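Local coordinates for neural-cadherin (Drosophila melanogaster, PDB 3UBF), which mediates calcium-dependent, mainly homophilic cell-cell adhesion, the present chain being a three-repeat piece of its cadherin ectodomain, at residues 58-62 against 136-140; 101-106 against 196-201. All blocks are in the same frame, centred on the assembly; numbering follows the deposited sequence.

Interaction 1 of 2, residues 58-62 against 136-140. With ZN (zinc ion), chain B; ZN (zinc ion), chain H; CA (calcium ion), chain T; ZN (zinc ion), chain G.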
ATOM      1  N   TRP A  58      17.333  10.873  15.830  1.00 47.65           N
ATOM      2  CA  TRP A  58      17.767  10.423  14.510  1.00 46.71           C
ATOM      3  C   TRP A  58      16.670  10.490  13.455  1.00 48.01           C
ATOM      4  O   TRP A  58      15.535  10.064  13.687  1.00 49.23           O
ATOM      5  CB  TRP A  58      18.333   9.010  14.597  1.00 44.44           C
ATOM      6  CG  TRP A  58      19.614   8.979  15.354  1.00 43.95           C
ATOM      7  CD1 TRP A  58      20.242  10.036  15.949  1.00 44.25           C
ATOM      8  CD2 TRP A  58      20.422   7.829  15.621  1.00 43.15           C
ATOM      9  NE1 TRP A  58      21.392   9.616  16.559  1.00 44.53           N
ATOM     10  CE2 TRP A  58      21.524   8.264  16.382  1.00 42.48           C
ATOM     11  CE3 TRP A  58      20.321   6.472  15.290  1.00 42.06           C
ATOM     12  CZ2 TRP A  58      22.522   7.391  16.818  1.00 42.53           C
ATOM     13  CZ3 TRP A  58      21.314   5.607  15.727  1.00 42.17           C
ATOM     14  CH2 TRP A  58      22.402   6.070  16.481  1.00 40.90           C
ATOM     15  N   ASP A  59      17.025  11.045  12.303  1.00 48.15           N
ATOM     16  CA  ASP A  59      16.113  11.165  11.182  1.00 48.92           C
ATOM     17  C   ASP A  59      16.889  10.820   9.915  1.00 47.90           C
ATOM     18  O   ASP A  59      17.683  11.606   9.405  1.00 48.11           O
ATOM     19  CB  ASP A  59      15.533  12.567  11.142  1.00 51.91           C
ATOM     20  CG  ASP A  59      14.472  12.738  10.087  1.00 55.44           C
ATOM     21  OD1 ASP A  59      14.186  11.776   9.331  1.00 57.64           O
ATOM     22  OD2 ASP A  59      13.916  13.854  10.015  1.00 58.94           O
ATOM     23  N   TYR A  60      16.664   9.597   9.448  1.00 46.79           N
ATOM     24  CA  TYR A  60      17.350   9.009   8.301  1.00 46.01           C
ATOM     25  C   TYR A  60      17.308   9.898   7.058  1.00 48.27           C
ATOM     26  O   TYR A  60      18.310  10.042   6.354  1.00 48.73           O
ATOM     27  CB  TYR A  60      16.711   7.652   8.015  1.00 45.39           C
ATOM     28  CG  TYR A  60      17.232   6.934   6.800  1.00 45.82           C
ATOM     29  CD1 TYR A  60      18.290   6.035   6.900  1.00 43.53           C
ATOM     30  CD2 TYR A  60      16.632   7.118   5.550  1.00 47.89           C
ATOM     31  CE1 TYR A  60      18.748   5.353   5.797  1.00 44.32           C
ATOM     32  CE2 TYR A  60      17.088   6.445   4.441  1.00 49.23           C
ATOM     33  CZ  TYR A  60      18.149   5.559   4.569  1.00 48.18           C
ATOM     34  OH  TYR A  60      18.617   4.896   3.458  1.00 50.04           O
ATOM     35  N   GLU A  61      16.140  10.479   6.798  1.00 50.00           N
ATOM     36  CA  GLU A  61      15.924  11.354   5.649  1.00 52.79           C
ATOM     37  C   GLU A  61      16.805  12.593   5.723  1.00 54.60           C
ATOM     38  O   GLU A  61      17.195  13.138   4.690  1.00 56.63           O
ATOM     39  CB  GLU A  61      14.448  11.768   5.553  1.00 54.00           C
ATOM     40  CG  GLU A  61      13.496  10.666   5.078  1.00 52.30           C
ATOM     41  CD  GLU A  61      13.251   9.565   6.108  1.00 48.02           C
ATOM     42  OE1 GLU A  61      13.780   9.617   7.241  1.00 45.29           O
ATOM     43  OE2 GLU A  61      12.511   8.627   5.788  1.00 46.88           O
ATOM     44  N   GLU A  62      17.117  13.023   6.946  1.00 54.57           N
ATOM     45  CA  GLU A  62      17.945  14.208   7.170  1.00 57.12           C
ATOM     46  C   GLU A  62      19.460  13.954   7.084  1.00 56.36           C
ATOM     47  O   GLU A  62      20.245  14.910   7.048  1.00 58.12           O
ATOM     48  CB  GLU A  62      17.558  14.911   8.480  1.00 57.51           C
ATOM     49  CG  GLU A  62      16.332  15.815   8.312  1.00 63.62           C
ATOM     50  CD  GLU A  62      15.822  16.434   9.613  1.00 68.30           C
ATOM     51  OE1 GLU A  62      16.630  16.706  10.542  1.00 68.93           O
ATOM     52  OE2 GLU A  62      14.593  16.669   9.692  1.00 71.24           O
ATOM     53  N   ASP A 136       6.277   4.580   4.880  1.00 43.46           N
ATOM     54  CA  ASP A 136       7.084   5.602   5.542  1.00 45.59           C
ATOM     55  C   ASP A 136       6.417   6.979   5.520  1.00 45.81           C
ATOM     56  O   ASP A 136       6.298   7.641   4.485  1.00 44.88           O
ATOM     57  CB  ASP A 136       8.507   5.670   4.979  1.00 46.27           C
ATOM     58  CG  ASP A 136       9.480   6.331   5.945  1.00 48.95           C
ATOM     59  OD1 ASP A 136       9.058   7.238   6.700  1.00 51.35           O
ATOM     60  OD2 ASP A 136      10.666   5.949   5.956  1.00 49.50           O
ATOM     61  N   THR A 137       5.994   7.387   6.703  1.00 47.76           N
ATOM     62  CA  THR A 137       5.313   8.649   6.965  1.00 48.87           C
ATOM     63  C   THR A 137       6.119   9.895   6.580  1.00 49.15           C
ATOM     64  O   THR A 137       5.560  10.965   6.379  1.00 49.12           O
ATOM     65  CB  THR A 137       4.921   8.652   8.462  1.00 51.17           C
ATOM     66  OG1 THR A 137       3.557   8.236   8.569  1.00 52.13           O
ATOM     67  CG2 THR A 137       5.130  10.012   9.158  1.00 54.03           C
ATOM     68  N   ASP A 138       7.429   9.722   6.446  1.00 49.62           N
ATOM     69  CA  ASP A 138       8.364  10.821   6.251  1.00 50.84           C
ATOM     70  C   ASP A 138       8.762  11.000   4.786  1.00 49.00           C
ATOM     71  O   ASP A 138       9.693  11.739   4.475  1.00 49.94           O
ATOM     72  CB  ASP A 138       9.620  10.561   7.103  1.00 53.06           C
ATOM     73  CG  ASP A 138      10.193  11.822   7.683  1.00 56.85           C
ATOM     74  OD1 ASP A 138       9.565  12.889   7.492  1.00 58.02           O
ATOM     75  OD2 ASP A 138      11.268  11.757   8.337  1.00 61.23           O
ATOM     76  N   HIS A 139       8.047  10.313   3.899  1.00 46.66           N
ATOM     77  CA  HIS A 139       8.368  10.252   2.474  1.00 45.12           C
ATOM     78  C   HIS A 139       7.336  11.001   1.670  1.00 44.25           C
ATOM     79  O   HIS A 139       6.184  11.079   2.064  1.00 43.63           O
ATOM     80  CB  HIS A 139       8.377   8.804   2.001  1.00 42.85           C
ATOM     81  CG  HIS A 139       9.598   8.045   2.399  1.00 43.80           C
ATOM     82  ND1 HIS A 139      10.020   6.919   1.728  1.00 41.98           N
ATOM     83  CD2 HIS A 139      10.492   8.245   3.397  1.00 44.84           C
ATOM     84  CE1 HIS A 139      11.121   6.462   2.296  1.00 42.23           C
ATOM     85  NE2 HIS A 139      11.428   7.247   3.310  1.00 44.09           N
ATOM     86  N   ASN A 140       7.762  11.548   0.539  1.00 44.54           N
ATOM     87  CA  ASN A 140       6.850  12.183  -0.377  1.00 44.55           C
ATOM     88  C   ASN A 140       6.901  11.455  -1.692  1.00 43.17           C
ATOM     89  O   ASN A 140       7.953  10.960  -2.082  1.00 43.79           O
ATOM     90  CB  ASN A 140       7.176  13.667  -0.528  1.00 46.41           C
ATOM     91  CG  ASN A 140       6.999  14.420   0.777  1.00 50.25           C
ATOM     92  OD1 ASN A 140       5.874  14.532   1.294  1.00 52.52           O
ATOM     93  ND2 ASN A 140       8.109  14.915   1.341  1.00 52.71           N
TER
HETATM   94 ZN    ZN B   1      12.077   7.069   6.799  1.00 45.25          ZN
HETATM   95 ZN    ZN H   7      12.025  13.683   9.044  1.00 64.58          ZN
HETATM   96 CA    CA T 754      12.457   9.385   9.067  1.00 51.38          CA
HETATM   97 ZN    ZN G   6       9.033   5.632   0.542  1.00 49.46          ZN
HETATM   98  O   HOH W   1      11.622   7.137   8.299  1.00  2.00           O
HETATM   99  O   HOH W   2      10.613  13.223  10.548  1.00  8.10           O
HETATM  100  O   HOH W   3      12.753  14.314   7.534  1.00  6.36           O
HETATM  101  O   HOH W   4      11.758   9.789  11.197  1.00  9.13           O
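E61 and D138 reach across the junction of the first two repeats of this chain and meet at one calcium ion. The E61 carboxylate is split between two metals. Its OE1 binds the calcium at 2.3 Å and its OE2 binds a zinc ion at 1.9 Å. A bend at chi2 (72°) carries this carboxylate toward 136-140. D136 OD2 holds the same zinc at 2.0 Å. D138 OD2 binds a second zinc at 2.2 Å. It also binds the calcium, at 2.8 Å. With CG anti to its backbone N (chi1 -174°), D59 brings its carboxylate close to 136-140, where OD2 binds that second zinc. The D59 and D138 carboxylates come from opposite directions, their planes 17° apart. The H139 ring lies with D136 CB over one face and E61 OE2 at its edge. Its ND1 binds a third zinc, as do D134 and D185. D136 OD1 accepts a hydrogen bond from D138 N at 3.0 Å, forming an Asx turn in the ligand-bearing loop. E13 also binds the calcium, and D98 the zinc shared by E61 and D136. The carboxylates would probably repel one another without the cations, so the contact is likely to depend on bound metal.

Interaction 2 of 2, residues 101-106 against 196-201. With ZN (zinc ion), chain J.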
ATOM      1  N   ASP A 101      11.180   2.225   5.661  1.00 55.98           N
ATOM      2  CA  ASP A 101      11.429   2.487   4.247  1.00 54.43           C
ATOM      3  C   ASP A 101      11.056   1.284   3.369  1.00 52.60           C
ATOM      4  O   ASP A 101      11.927   0.519   2.955  1.00 54.08           O
ATOM      5  CB  ASP A 101      12.912   2.860   4.062  1.00 56.36           C
ATOM      6  CG  ASP A 101      13.196   3.571   2.738  1.00 56.60           C
ATOM      7  OD1 ASP A 101      12.293   3.638   1.878  1.00 55.38           O
ATOM      8  OD2 ASP A 101      14.336   4.065   2.554  1.00 59.66           O
ATOM      9  N   GLU A 102       9.762   1.120   3.114  1.00 49.77           N
ATOM     10  CA  GLU A 102       9.232   0.087   2.226  1.00 47.67           C
ATOM     11  C   GLU A 102       8.412   0.778   1.117  1.00 45.28           C
ATOM     12  O   GLU A 102       7.844   1.861   1.348  1.00 44.52           O
ATOM     13  CB  GLU A 102       8.366  -0.902   3.011  1.00 48.16           C
ATOM     14  CG  GLU A 102       9.136  -1.986   3.781  1.00 51.62           C
ATOM     15  CD  GLU A 102       8.415  -2.453   5.054  1.00 55.18           C
ATOM     16  OE1 GLU A 102       7.570  -1.672   5.556  1.00 55.99           O
ATOM     17  OE2 GLU A 102       8.706  -3.577   5.564  1.00 55.55           O
ATOM     18  N   PRO A 103       8.346   0.167  -0.092  1.00 43.39           N
ATOM     19  CA  PRO A 103       7.843   0.900  -1.257  1.00 41.07           C
ATOM     20  C   PRO A 103       6.386   1.289  -1.122  1.00 39.25           C
ATOM     21  O   PRO A 103       5.622   0.558  -0.487  1.00 39.58           O
ATOM     22  CB  PRO A 103       8.002  -0.102  -2.409  1.00 40.53           C
ATOM     23  CG  PRO A 103       8.990  -1.112  -1.910  1.00 42.79           C
ATOM     24  CD  PRO A 103       8.706  -1.216  -0.446  1.00 43.82           C
ATOM     25  N   PRO A 104       5.990   2.430  -1.731  1.00 37.55           N
ATOM     26  CA  PRO A 104       4.577   2.773  -1.788  1.00 35.99           C
ATOM     27  C   PRO A 104       3.780   1.742  -2.574  1.00 35.13           C
ATOM     28  O   PRO A 104       4.332   0.985  -3.383  1.00 34.74           O
ATOM     29  CB  PRO A 104       4.562   4.122  -2.514  1.00 35.44           C
ATOM     30  CG  PRO A 104       5.824   4.166  -3.273  1.00 35.82           C
ATOM     31  CD  PRO A 104       6.822   3.398  -2.467  1.00 37.27           C
ATOM     32  N   TYR A 105       2.485   1.706  -2.306  1.00 34.72           N
ATOM     33  CA  TYR A 105       1.576   0.849  -3.041  1.00 33.97           C
ATOM     34  C   TYR A 105       0.312   1.645  -3.263  1.00 33.00           C
ATOM     35  O   TYR A 105      -0.038   2.501  -2.451  1.00 33.07           O
ATOM     36  CB  TYR A 105       1.289  -0.436  -2.264  1.00 34.69           C
ATOM     37  CG  TYR A 105       0.932  -0.196  -0.828  1.00 35.66           C
ATOM     38  CD1 TYR A 105      -0.397  -0.127  -0.418  1.00 34.07           C
ATOM     39  CD2 TYR A 105       1.925  -0.028   0.124  1.00 38.26           C
ATOM     40  CE1 TYR A 105      -0.726   0.104   0.890  1.00 36.47           C
ATOM     41  CE2 TYR A 105       1.606   0.219   1.446  1.00 40.51           C
ATOM     42  CZ  TYR A 105       0.283   0.282   1.822  1.00 40.44           C
ATOM     43  OH  TYR A 105      -0.003   0.516   3.147  1.00 44.79           O
ATOM     44  N   PHE A 106      -0.353   1.387  -4.380  1.00 32.17           N
ATOM     45  CA  PHE A 106      -1.634   2.020  -4.654  1.00 31.40           C
ATOM     46  C   PHE A 106      -2.696   1.500  -3.700  1.00 31.99           C
ATOM     47  O   PHE A 106      -2.784   0.286  -3.458  1.00 32.45           O
ATOM     48  CB  PHE A 106      -2.036   1.790  -6.100  1.00 30.15           C
ATOM     49  CG  PHE A 106      -1.212   2.588  -7.081  1.00 30.88           C
ATOM     50  CD1 PHE A 106      -0.282   1.955  -7.902  1.00 30.57           C
ATOM     51  CD2 PHE A 106      -1.352   3.978  -7.164  1.00 29.30           C
ATOM     52  CE1 PHE A 106       0.471   2.678  -8.795  1.00 30.87           C
ATOM     53  CE2 PHE A 106      -0.591   4.720  -8.050  1.00 29.29           C
ATOM     54  CZ  PHE A 106       0.324   4.077  -8.869  1.00 30.67           C
ATOM     55  N   GLN A 196      12.329   3.817  -4.487  1.00 47.17           N
ATOM     56  CA  GLN A 196      11.292   2.797  -4.611  1.00 46.07           C
ATOM     57  C   GLN A 196      10.023   3.399  -5.178  1.00 44.42           C
ATOM     58  O   GLN A 196       9.779   4.611  -5.091  1.00 44.37           O
ATOM     59  CB  GLN A 196      10.919   2.193  -3.259  1.00 46.26           C
ATOM     60  CG  GLN A 196      12.018   1.506  -2.490  1.00 49.67           C
ATOM     61  CD  GLN A 196      11.938   1.813  -0.992  1.00 52.32           C
ATOM     62  OE1 GLN A 196      10.955   2.387  -0.505  1.00 51.99           O
ATOM     63  NE2 GLN A 196      12.980   1.440  -0.257  1.00 55.19           N
ATOM     64  N   SER A 197       9.180   2.539  -5.719  1.00 42.85           N
ATOM     65  CA  SER A 197       7.933   3.001  -6.241  1.00 41.03           C
ATOM     66  C   SER A 197       6.858   1.932  -6.209  1.00 39.64           C
ATOM     67  O   SER A 197       7.092   0.792  -5.848  1.00 40.00           O
ATOM     68  CB  SER A 197       8.143   3.526  -7.656  1.00 41.29           C
ATOM     69  OG  SER A 197       8.723   2.547  -8.479  1.00 42.87           O
ATOM     70  N   THR A 198       5.655   2.334  -6.565  1.00 38.01           N
ATOM     71  CA  THR A 198       4.584   1.409  -6.769  1.00 37.15           C
ATOM     72  C   THR A 198       4.929   0.554  -7.979  1.00 36.84           C
ATOM     73  O   THR A 198       5.882   0.844  -8.698  1.00 37.18           O
ATOM     74  CB  THR A 198       3.305   2.162  -7.121  1.00 36.08           C
ATOM     75  OG1 THR A 198       3.516   2.861  -8.349  1.00 35.67           O
ATOM     76  CG2 THR A 198       2.913   3.149  -6.019  1.00 36.68           C
ATOM     77  N   PRO A 199       4.152  -0.509  -8.202  1.00 36.61           N
ATOM     78  CA  PRO A 199       4.127  -1.107  -9.530  1.00 36.67           C
ATOM     79  C   PRO A 199       3.586  -0.107 -10.552  1.00 35.65           C
ATOM     80  O   PRO A 199       2.936   0.884 -10.182  1.00 35.16           O
ATOM     81  CB  PRO A 199       3.133  -2.256  -9.374  1.00 36.83           C
ATOM     82  CG  PRO A 199       3.130  -2.564  -7.916  1.00 38.10           C
ATOM     83  CD  PRO A 199       3.311  -1.245  -7.240  1.00 36.62           C
ATOM     84  N   GLU A 200       3.859  -0.364 -11.825  1.00 35.49           N
ATOM     85  CA  GLU A 200       3.274   0.404 -12.908  1.00 34.75           C
ATOM     86  C   GLU A 200       1.913  -0.189 -13.180  1.00 34.30           C
ATOM     87  O   GLU A 200       1.806  -1.225 -13.842  1.00 35.96           O
ATOM     88  CB  GLU A 200       4.156   0.331 -14.147  1.00 35.14           C
ATOM     89  CG  GLU A 200       5.577   0.760 -13.842  1.00 36.91           C
ATOM     90  CD  GLU A 200       6.498   0.643 -15.017  1.00 40.67           C
ATOM     91  OE1 GLU A 200       6.072   0.142 -16.078  1.00 40.98           O
ATOM     92  OE2 GLU A 200       7.675   1.055 -14.874  1.00 44.52           O
ATOM     93  N   GLU A 201       0.886   0.452 -12.636  1.00 32.69           N
ATOM     94  CA  GLU A 201      -0.485  -0.028 -12.741  1.00 32.43           C
ATOM     95  C   GLU A 201      -1.195   0.477 -13.984  1.00 32.01           C
ATOM     96  O   GLU A 201      -0.921   1.573 -14.485  1.00 31.84           O
ATOM     97  CB  GLU A 201      -1.308   0.381 -11.508  1.00 31.70           C
ATOM     98  CG  GLU A 201      -1.214  -0.585 -10.327  1.00 33.20           C
ATOM     99  CD  GLU A 201      -1.823  -1.960 -10.594  1.00 36.27           C
ATOM    100  OE1 GLU A 201      -2.471  -2.181 -11.647  1.00 38.91           O
ATOM    101  OE2 GLU A 201      -1.634  -2.842  -9.743  1.00 38.42           O
TER
HETATM  102 ZN    ZN J   9       9.071  -0.066 -16.100  1.00 90.89          ZN
HETATM  103  O   HOH W   5      10.697  -1.447 -14.820  1.00 42.88           O
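The F106 ring takes the methyl of T198 over one face and the carbonyl of P199 at its edge. T198 CG2 lies 3.9 Å from the ring centroid and 17° off the normal, a CH-pi contact offset toward the rim. P199 O lies near the ring plane, 3.3 Å from F106 CE1. E201 CG packs obliquely against F106 CD1 at 3.6 Å. F106 has CG anti to its carbonyl carbon, which sets the ring beside T198. The Y105 ring has P103 O at its edge, in plane.

T198 OG1 sits between its own N and carbonyl carbon. It donates to P199 O at 2.8 Å, from above the carbonyl plane, and it also hydrogen-bonds with the backbone N of A183. T198 CA makes a CA-H...O contact with P104 O at 3.4 Å. P104 CB packs on T198 CG2, and P103 CB meets Q196 CB at 3.8 Å.

The Q196 chain bends at chi2 and brings its amide to D101 OD1. The carboxylate and amide planes are 55° apart. An alanine in place of Q196 would remove the amide and CG, and would probably leave D101 OD1 without this polar neighbour and thin the packing on P103 CG.

The two segments run almost parallel, 9° apart. Strand 105-106 pairs with 126-133 in one sheet, while 201-207 belongs to the other. The contact thus joins the two sheets of this chain's second repeat at its start, in the Greek-key beta-sandwich fold of cadherin domains.

Interaction 1 bridges the junction of this chain's first two repeats, and interaction 2 adjoins it on the second-repeat side, their centres about 16 Å apart. They touch through D101, whose OD1 is 3.1 Å from H139 CE1. D101 thus meets both the H139 ring and the Q196 amide. Interaction 1 holds most of the protein ligands of the calcium ion, with E13 from outside. The D101 side chain is about 8 Å from the calcium ion. Along the chain the segments alternate: 58-62, 101-106, 136-140, 196-201. Interaction 1 therefore joins the repeats through metal, while interaction 2 packs the start of this chain's second repeat against the segment leading into strand 201-207.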